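DITP/XTP pyrophosphatase (Coxiella burnetii, PDB 3TQU) probably hydrolyses non-canonical purine nucleoside triphosphates such as XTP, dITP and ITP to their monophosphates and diphosphate, clearing them from the nucleotide pool. Local coordinates at residues I42-S47 / A70-L75; Q103-A108 / F157-I162. All blocks are in the same frame, centred on the assembly; numbering follows the deposited sequence.

Contact 1: I42-S47 / A70-L75; sequences IEETGS and ADDSGL. With CA (calcium ion), chain E.
The metal site of this HAM1 pyrophosphatase joins the loop before helix 49-64 to strand 68-77. Glu44 from the loop and Asp72 from the strand share one calcium ion. Glu44 binds in a bidentate way. Its OE1 lies 2.7 Å from the calcium ion, and its OE2 lies 2.8 Å from it. The chain is extended beyond CG (chi2 171°), which carries the carboxylate out of the loop as far as the metal. Asp72 binds through one oxygen. With CG anti to the backbone N (chi1 -171°), the Asp72 carboxylate leaves the strand toward the loop and puts OD1 2.6 Å from the ion. The two carboxylate planes are turned 49° against each other. Glu44 OE2 and Asp72 OD1 come to 3.5 Å from each other because both bind the same ion. Five waters complete a shell of eight oxygens. Water 1 also donates to Asp72 OD2 at 2.7 Å, so this carboxylate holds the metal both directly and through a water. Water 2 donates to Ser73 O at 2.7 Å and ties the strand backbone to the shell. Helix 49-64 supplies the second shell. Lys56 NZ hydrogen-bonds to Glu44 OE2, and Asn52 ND2 to Asp72 OD2, which helps fix both carboxylates. Asp72 is the predicted proton acceptor and a predicted magnesium ligand, so calcium probably occupies the position of the natural cofactor. Two acidic side chains and a water-rich shell are consistent with the magnesium-dependent active site of a HAM1 nucleoside triphosphate pyrophosphatase.

Contact 2: Q103-A108 / F157-I162; sequences QKVLEA and FGYDPI
The ring of Tyr159 meets Val105 of helix 98-112 at a slant. Val105 CG2 comes closest to Tyr159 CE1, at 3.5 Å, and lies 4.1 Å from CD1 of the same ring. The methyl is thus nearest the CE1 corner of the ring. Leu75 of strand 68-77, Phe121 of strand 118-128 and Tyr91 from a loop also pack on Tyr159. Its hydroxyl hydrogen-bonds to Ser88 O, which satisfies the polar end of a buried side chain. Ile162 makes the second meeting point. Ile162 CD1 lies 3.7 Å from Val105 CG1. The CG1 branch of Ile162 stands between its backbone N and carbonyl carbon (chi1 58°), and the extended chi2 of 174° carries CD1 on to the helix. The other branch of Ile162, CG2, lies 4.2 Å from Leu106 CD2 in a looser contact. Val105 therefore splits its two methyls, CG2 to the tyrosine ring and CG1 to the isoleucine tip. The loop side is shaped by a type II' turn from Phe157 to Asp160, four residues predicted to bind substrate, with Gly158 at positive phi (57°). Asp160 N bonds to Phe157 O at 3.1 Å to close the turn. Phe157 N also reaches Asp160 OD2 at 3.0 Å, from above the carboxylate plane. The same oxygen forms a salt bridge with Lys180, predicted likewise to bind substrate. The touching atoms across the interface are all carbon. The chemistry implies a hydrophobic seat on the helix for the predicted substrate-binding turn, while Asp160 OD2 is held by Phe157 N and Lys180, and the Tyr159 hydroxyl by Ser88 O.

Contact 1 closes before contact 2 opens along the chain, and their centres lie about 19 Å apart. Strand 68-77, which carries half of contact 1, is followed by helix 98-112, which carries half of contact 2. The two contacts meet directly where Leu75 CD2 packs on Tyr159 CG at 3.6 Å. Contact 1 joins a loop to a strand of the mixed sheet, its centre about 9 Å from the chain centre. Contact 2 joins helix 98-112 to the loop between strands 137-147 and 163-165, about 16 Å out. One holds the metal, and the other seats a turn predicted to bind substrate. Together they are consistent with a nucleotide site assembled from parts far apart in the sequence of one HAM1 fold.

Contact 1: I42-S47 / A70-L75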
ATOM      1  N   ILE A  42      -7.050 -11.154  14.840  1.00 18.62           N
ATOM      2  CA  ILE A  42      -6.560 -12.096  13.845  1.00 20.25           C
ATOM      3  C   ILE A  42      -5.040 -12.005  13.804  1.00 20.43           C
ATOM      4  O   ILE A  42      -4.474 -10.937  14.022  1.00 19.26           O
ATOM      5  CB  ILE A  42      -7.150 -11.800  12.449  1.00 22.40           C
ATOM      6  CG1 ILE A  42      -6.710 -12.865  11.444  1.00 26.75           C
ATOM      7  CG2 ILE A  42      -6.742 -10.409  11.981  1.00 22.73           C
ATOM      8  CD1 ILE A  42      -7.393 -12.757  10.097  1.00 27.37           C
ATOM      9  N   GLU A  43      -4.380 -13.126  13.536  1.00 20.24           N
ATOM     10  CA  GLU A  43      -2.921 -13.177  13.553  1.00 20.86           C
ATOM     11  C   GLU A  43      -2.280 -12.393  12.407  1.00 19.37           C
ATOM     12  O   GLU A  43      -2.682 -12.518  11.252  1.00 20.63           O
ATOM     13  CB  GLU A  43      -2.438 -14.630  13.523  1.00 25.53           C
ATOM     14  CG  GLU A  43      -0.925 -14.775  13.555  1.00 31.14           C
ATOM     15  CD  GLU A  43      -0.469 -16.220  13.467  1.00 37.12           C
ATOM     16  OE1 GLU A  43      -1.336 -17.119  13.443  1.00 38.25           O
ATOM     17  OE2 GLU A  43       0.758 -16.455  13.418  1.00 38.96           O
ATOM     18  N   GLU A  44      -1.281 -11.581  12.737  1.00 19.95           N
ATOM     19  CA  GLU A  44      -0.510 -10.867  11.728  1.00 18.94           C
ATOM     20  C   GLU A  44       0.567 -11.775  11.145  1.00 20.89           C
ATOM     21  O   GLU A  44       1.546 -12.103  11.813  1.00 25.78           O
ATOM     22  CB  GLU A  44       0.125  -9.618  12.329  1.00 21.52           C
ATOM     23  CG  GLU A  44      -0.874  -8.537  12.689  1.00 21.53           C
ATOM     24  CD  GLU A  44      -0.237  -7.411  13.464  1.00 25.34           C
ATOM     25  OE1 GLU A  44       0.483  -7.705  14.440  1.00 29.36           O
ATOM     26  OE2 GLU A  44      -0.446  -6.237  13.096  1.00 24.48           O
ATOM     27  N   THR A  45       0.383 -12.172   9.891  1.00 15.66           N
ATOM     28  CA  THR A  45       1.267 -13.147   9.265  1.00 18.83           C
ATOM     29  C   THR A  45       2.036 -12.571   8.080  1.00 16.74           C
ATOM     30  O   THR A  45       2.790 -13.286   7.419  1.00 17.39           O
ATOM     31  CB  THR A  45       0.474 -14.381   8.796  1.00 18.06           C
ATOM     32  OG1 THR A  45      -0.546 -13.969   7.881  1.00 19.18           O
ATOM     33  CG2 THR A  45      -0.178 -15.072   9.980  1.00 20.34           C
ATOM     34  N   GLY A  46       1.848 -11.282   7.816  1.00 15.11           N
ATOM     35  CA  GLY A  46       2.506 -10.638   6.693  1.00 18.56           C
ATOM     36  C   GLY A  46       3.949 -10.255   6.970  1.00 19.82           C
ATOM     37  O   GLY A  46       4.361 -10.137   8.122  1.00 21.43           O
ATOM     38  N   SER A  47       4.722 -10.060   5.906  1.00  8.92           N
ATOM     39  CA  SER A  47       6.118  -9.654   6.043  1.00 10.69           C
ATOM     40  C   SER A  47       6.303  -8.153   5.833  1.00  8.70           C
ATOM     41  O   SER A  47       7.404  -7.633   5.981  1.00 12.88           O
ATOM     42  CB  SER A  47       7.011 -10.447   5.091  1.00 18.60           C
ATOM     43  OG  SER A  47       7.040 -11.811   5.478  1.00 24.16           O
ATOM     44  N   ALA A  70      -7.517  -0.391   9.690  1.00  8.00           N
ATOM     45  CA  ALA A  70      -6.494  -0.974  10.543  1.00  7.39           C
ATOM     46  C   ALA A  70      -5.136  -0.376  10.214  1.00 15.39           C
ATOM     47  O   ALA A  70      -4.952   0.215   9.149  1.00 14.09           O
ATOM     48  CB  ALA A  70      -6.463  -2.485  10.381  1.00  8.48           C
ATOM     49  N   ASP A  71      -4.186  -0.520  11.130  1.00 13.18           N
ATOM     50  CA  ASP A  71      -2.829  -0.076  10.859  1.00 14.20           C
ATOM     51  C   ASP A  71      -1.830  -1.110  11.341  1.00 15.19           C
ATOM     52  O   ASP A  71      -2.140  -1.933  12.203  1.00 15.38           O
ATOM     53  CB  ASP A  71      -2.541   1.265  11.540  1.00 16.88           C
ATOM     54  CG  ASP A  71      -1.994   1.100  12.949  1.00 20.75           C
ATOM     55  OD1 ASP A  71      -2.772   1.232  13.915  1.00 19.06           O
ATOM     56  OD2 ASP A  71      -0.781   0.835  13.091  1.00 26.14           O
ATOM     57  N   ASP A  72      -0.634  -1.069  10.768  1.00 13.33           N
ATOM     58  CA  ASP A  72       0.495  -1.786  11.336  1.00 11.30           C
ATOM     59  C   ASP A  72       1.696  -0.851  11.349  1.00 12.90           C
ATOM     60  O   ASP A  72       1.845   0.001  10.467  1.00 11.54           O
ATOM     61  CB  ASP A  72       0.801  -3.071  10.564  1.00  8.96           C
ATOM     62  CG  ASP A  72       1.819  -3.936  11.276  1.00 13.82           C
ATOM     63  OD1 ASP A  72       1.972  -3.754  12.497  1.00 14.48           O
ATOM     64  OD2 ASP A  72       2.466  -4.788  10.631  1.00 14.96           O
ATOM     65  N   SER A  73       2.548  -0.999  12.356  1.00 11.06           N
ATOM     66  CA  SER A  73       3.657  -0.076  12.537  1.00 11.51           C
ATOM     67  C   SER A  73       4.898  -0.794  13.037  1.00 12.89           C
ATOM     68  O   SER A  73       4.822  -1.915  13.540  1.00 13.06           O
ATOM     69  CB  SER A  73       3.268   1.012  13.533  1.00 12.13           C
ATOM     70  OG  SER A  73       2.977   0.441  14.799  1.00 15.55           O
ATOM     71  N   GLY A  74       6.044  -0.139  12.915  1.00 11.50           N
ATOM     72  CA  GLY A  74       7.271  -0.730  13.402  1.00 12.80           C
ATOM     73  C   GLY A  74       8.482   0.148  13.196  1.00 13.45           C
ATOM     74  O   GLY A  74       8.405   1.220  12.593  1.00 12.25           O
ATOM     75  N   LEU A  75       9.607  -0.324  13.719  1.00 14.30           N
ATOM     76  CA  LEU A  75      10.882   0.357  13.601  1.00 15.55           C
ATOM     77  C   LEU A  75      11.731  -0.420  12.606  1.00 14.29           C
ATOM     78  O   LEU A  75      11.814  -1.644  12.693  1.00 13.63           O
ATOM     79  CB  LEU A  75      11.572   0.373  14.964  1.00 14.13           C
ATOM     80  CG  LEU A  75      12.936   1.044  15.063  1.00 13.36           C
ATOM     81  CD1 LEU A  75      12.847   2.508  14.655  1.00 12.64           C
ATOM     82  CD2 LEU A  75      13.483   0.902  16.480  1.00 13.75           C
TER
HETATM   83 CA    CA E 201       1.752  -5.277  14.545  1.00 17.38          CA
HETATM   84  O   HOH W   1       3.516  -6.134  12.775  0.64 21.62           O
HETATM   85  O   HOH W   2       3.170  -3.206  15.238  0.70 12.84           O
HETATM   86  O   HOH W   3       3.120  -6.180  16.592  0.67 21.60           O
HETATM   87  O   HOH W   4      -0.044  -3.634  15.147  1.00 18.83           O
HETATM   88  O   HOH W   5       0.565  -5.558  16.904  1.00 40.54           O

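Contact 2: Q103-A108 / F157-I162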
ATOM      1  N   GLN A 103      17.091  -3.035  24.649  1.00 25.06           N
ATOM      2  CA  GLN A 103      18.416  -3.602  24.874  1.00 27.75           C
ATOM      3  C   GLN A 103      18.846  -4.530  23.745  1.00 26.21           C
ATOM      4  O   GLN A 103      20.017  -4.554  23.369  1.00 27.32           O
ATOM      5  CB  GLN A 103      18.478  -4.325  26.221  1.00 32.84           C
ATOM      6  CG  GLN A 103      18.573  -3.377  27.401  1.00 36.82           C
ATOM      7  CD  GLN A 103      19.777  -2.460  27.304  1.00 38.81           C
ATOM      8  OE1 GLN A 103      20.882  -2.903  26.989  1.00 40.30           O
ATOM      9  NE2 GLN A 103      19.569  -1.173  27.562  1.00 36.59           N
ATOM     10  N   LYS A 104      17.902  -5.293  23.203  1.00 22.28           N
ATOM     11  CA  LYS A 104      18.220  -6.196  22.104  1.00 24.54           C
ATOM     12  C   LYS A 104      18.606  -5.416  20.849  1.00 24.52           C
ATOM     13  O   LYS A 104      19.528  -5.798  20.127  1.00 26.83           O
ATOM     14  CB  LYS A 104      17.059  -7.150  21.820  1.00 28.83           C
ATOM     15  CG  LYS A 104      17.393  -8.219  20.788  1.00 37.30           C
ATOM     16  CD  LYS A 104      16.688  -9.531  21.094  1.00 43.71           C
ATOM     17  CE  LYS A 104      17.107 -10.625  20.120  1.00 49.07           C
ATOM     18  NZ  LYS A 104      16.734 -10.306  18.713  1.00 48.42           N
ATOM     19  N   VAL A 105      17.904  -4.318  20.592  1.00 21.32           N
ATOM     20  CA  VAL A 105      18.247  -3.455  19.468  1.00 22.19           C
ATOM     21  C   VAL A 105      19.640  -2.859  19.643  1.00 24.24           C
ATOM     22  O   VAL A 105      20.438  -2.835  18.704  1.00 21.89           O
ATOM     23  CB  VAL A 105      17.218  -2.328  19.286  1.00 21.71           C
ATOM     24  CG1 VAL A 105      17.807  -1.191  18.458  1.00 21.43           C
ATOM     25  CG2 VAL A 105      15.956  -2.874  18.637  1.00 19.29           C
ATOM     26  N   LEU A 106      19.932  -2.385  20.851  1.00 24.84           N
ATOM     27  CA  LEU A 106      21.235  -1.799  21.141  1.00 27.25           C
ATOM     28  C   LEU A 106      22.354  -2.829  20.984  1.00 29.65           C
ATOM     29  O   LEU A 106      23.415  -2.521  20.442  1.00 29.18           O
ATOM     30  CB  LEU A 106      21.260  -1.187  22.545  1.00 27.44           C
ATOM     31  CG  LEU A 106      20.402   0.064  22.757  1.00 26.15           C
ATOM     32  CD1 LEU A 106      20.388   0.483  24.224  1.00 27.46           C
ATOM     33  CD2 LEU A 106      20.884   1.208  21.875  1.00 23.51           C
ATOM     34  N   GLU A 107      22.108  -4.049  21.453  1.00 29.82           N
ATOM     35  CA  GLU A 107      23.082  -5.131  21.313  1.00 30.78           C
ATOM     36  C   GLU A 107      23.292  -5.499  19.847  1.00 29.96           C
ATOM     37  O   GLU A 107      24.423  -5.721  19.410  1.00 29.43           O
ATOM     38  CB  GLU A 107      22.636  -6.370  22.094  1.00 34.27           C
ATOM     39  CG  GLU A 107      22.647  -6.203  23.603  1.00 38.29           C
ATOM     40  CD  GLU A 107      22.174  -7.448  24.330  1.00 45.88           C
ATOM     41  OE1 GLU A 107      21.787  -8.425  23.651  1.00 48.05           O
ATOM     42  OE2 GLU A 107      22.192  -7.451  25.579  1.00 48.19           O
ATOM     43  N   ALA A 108      22.195  -5.570  19.099  1.00 27.91           N
ATOM     44  CA  ALA A 108      22.241  -5.922  17.684  1.00 27.10           C
ATOM     45  C   ALA A 108      23.086  -4.935  16.886  1.00 27.13           C
ATOM     46  O   ALA A 108      23.903  -5.333  16.058  1.00 28.05           O
ATOM     47  CB  ALA A 108      20.832  -6.004  17.110  1.00 24.86           C
ATOM     48  N   PHE A 157       6.505   5.287  24.510  1.00 15.96           N
ATOM     49  CA  PHE A 157       6.540   3.859  24.798  1.00 14.27           C
ATOM     50  C   PHE A 157       7.446   3.161  23.798  1.00 14.55           C
ATOM     51  O   PHE A 157       7.944   3.785  22.862  1.00 13.07           O
ATOM     52  CB  PHE A 157       5.134   3.263  24.703  1.00 12.41           C
ATOM     53  CG  PHE A 157       4.536   3.347  23.326  1.00 15.44           C
ATOM     54  CD1 PHE A 157       4.707   2.314  22.415  1.00 17.16           C
ATOM     55  CD2 PHE A 157       3.812   4.463  22.937  1.00 16.17           C
ATOM     56  CE1 PHE A 157       4.164   2.393  21.144  1.00 18.26           C
ATOM     57  CE2 PHE A 157       3.269   4.548  21.670  1.00 18.46           C
ATOM     58  CZ  PHE A 157       3.442   3.512  20.772  1.00 17.94           C
ATOM     59  N   GLY A 158       7.652   1.865  23.992  1.00 14.66           N
ATOM     60  CA  GLY A 158       8.426   1.078  23.051  1.00 11.96           C
ATOM     61  C   GLY A 158       9.824   1.620  22.831  1.00 14.35           C
ATOM     62  O   GLY A 158      10.544   1.915  23.787  1.00 14.72           O
ATOM     63  N   TYR A 159      10.202   1.758  21.563  1.00 11.85           N
ATOM     64  CA  TYR A 159      11.558   2.153  21.197  1.00 14.49           C
ATOM     65  C   TYR A 159      11.789   3.661  21.267  1.00 12.45           C
ATOM     66  O   TYR A 159      12.872   4.139  20.937  1.00 12.68           O
ATOM     67  CB  TYR A 159      11.899   1.647  19.793  1.00 13.26           C
ATOM     68  CG  TYR A 159      11.885   0.140  19.652  1.00 14.25           C
ATOM     69  CD1 TYR A 159      12.896  -0.639  20.202  1.00 15.33           C
ATOM     70  CD2 TYR A 159      10.869  -0.504  18.957  1.00 14.73           C
ATOM     71  CE1 TYR A 159      12.887  -2.020  20.075  1.00 13.95           C
ATOM     72  CE2 TYR A 159      10.855  -1.884  18.821  1.00 13.47           C
ATOM     73  CZ  TYR A 159      11.866  -2.636  19.381  1.00 15.05           C
ATOM     74  OH  TYR A 159      11.852  -4.007  19.247  1.00 17.67           O
ATOM     75  N   ASP A 160      10.776   4.404  21.700  1.00 12.79           N
ATOM     76  CA  ASP A 160      10.877   5.863  21.771  1.00 14.69           C
ATOM     77  C   ASP A 160      12.159   6.389  22.433  1.00 15.45           C
ATOM     78  O   ASP A 160      12.754   7.349  21.942  1.00 14.48           O
ATOM     79  CB  ASP A 160       9.640   6.468  22.443  1.00 14.43           C
ATOM     80  CG  ASP A 160       8.431   6.484  21.529  1.00 16.70           C
ATOM     81  OD1 ASP A 160       8.600   6.231  20.317  1.00 14.24           O
ATOM     82  OD2 ASP A 160       7.315   6.764  22.019  1.00 16.84           O
ATOM     83  N   PRO A 161      12.588   5.769  23.548  1.00 15.77           N
ATOM     84  CA  PRO A 161      13.783   6.254  24.251  1.00 16.83           C
ATOM     85  C   PRO A 161      15.084   6.184  23.440  1.00 18.46           C
ATOM     86  O   PRO A 161      16.019   6.914  23.765  1.00 19.19           O
ATOM     87  CB  PRO A 161      13.871   5.333  25.474  1.00 17.37           C
ATOM     88  CG  PRO A 161      12.471   4.874  25.697  1.00 15.82           C
ATOM     89  CD  PRO A 161      11.892   4.723  24.318  1.00 17.11           C
ATOM     90  N   ILE A 162      15.156   5.332  22.420  1.00 15.45           N
ATOM     91  CA  ILE A 162      16.375   5.248  21.611  1.00 16.31           C
ATOM     92  C   ILE A 162      16.206   5.777  20.187  1.00 14.76           C
ATOM     93  O   ILE A 162      17.106   5.639  19.361  1.00 15.47           O
ATOM     94  CB  ILE A 162      16.957   3.814  21.548  1.00 19.27           C
ATOM     95  CG1 ILE A 162      15.925   2.831  20.986  1.00 19.15           C
ATOM     96  CG2 ILE A 162      17.464   3.378  22.918  1.00 21.29           C
ATOM     97  CD1 ILE A 162      16.478   1.429  20.765  1.00 21.06           C
TER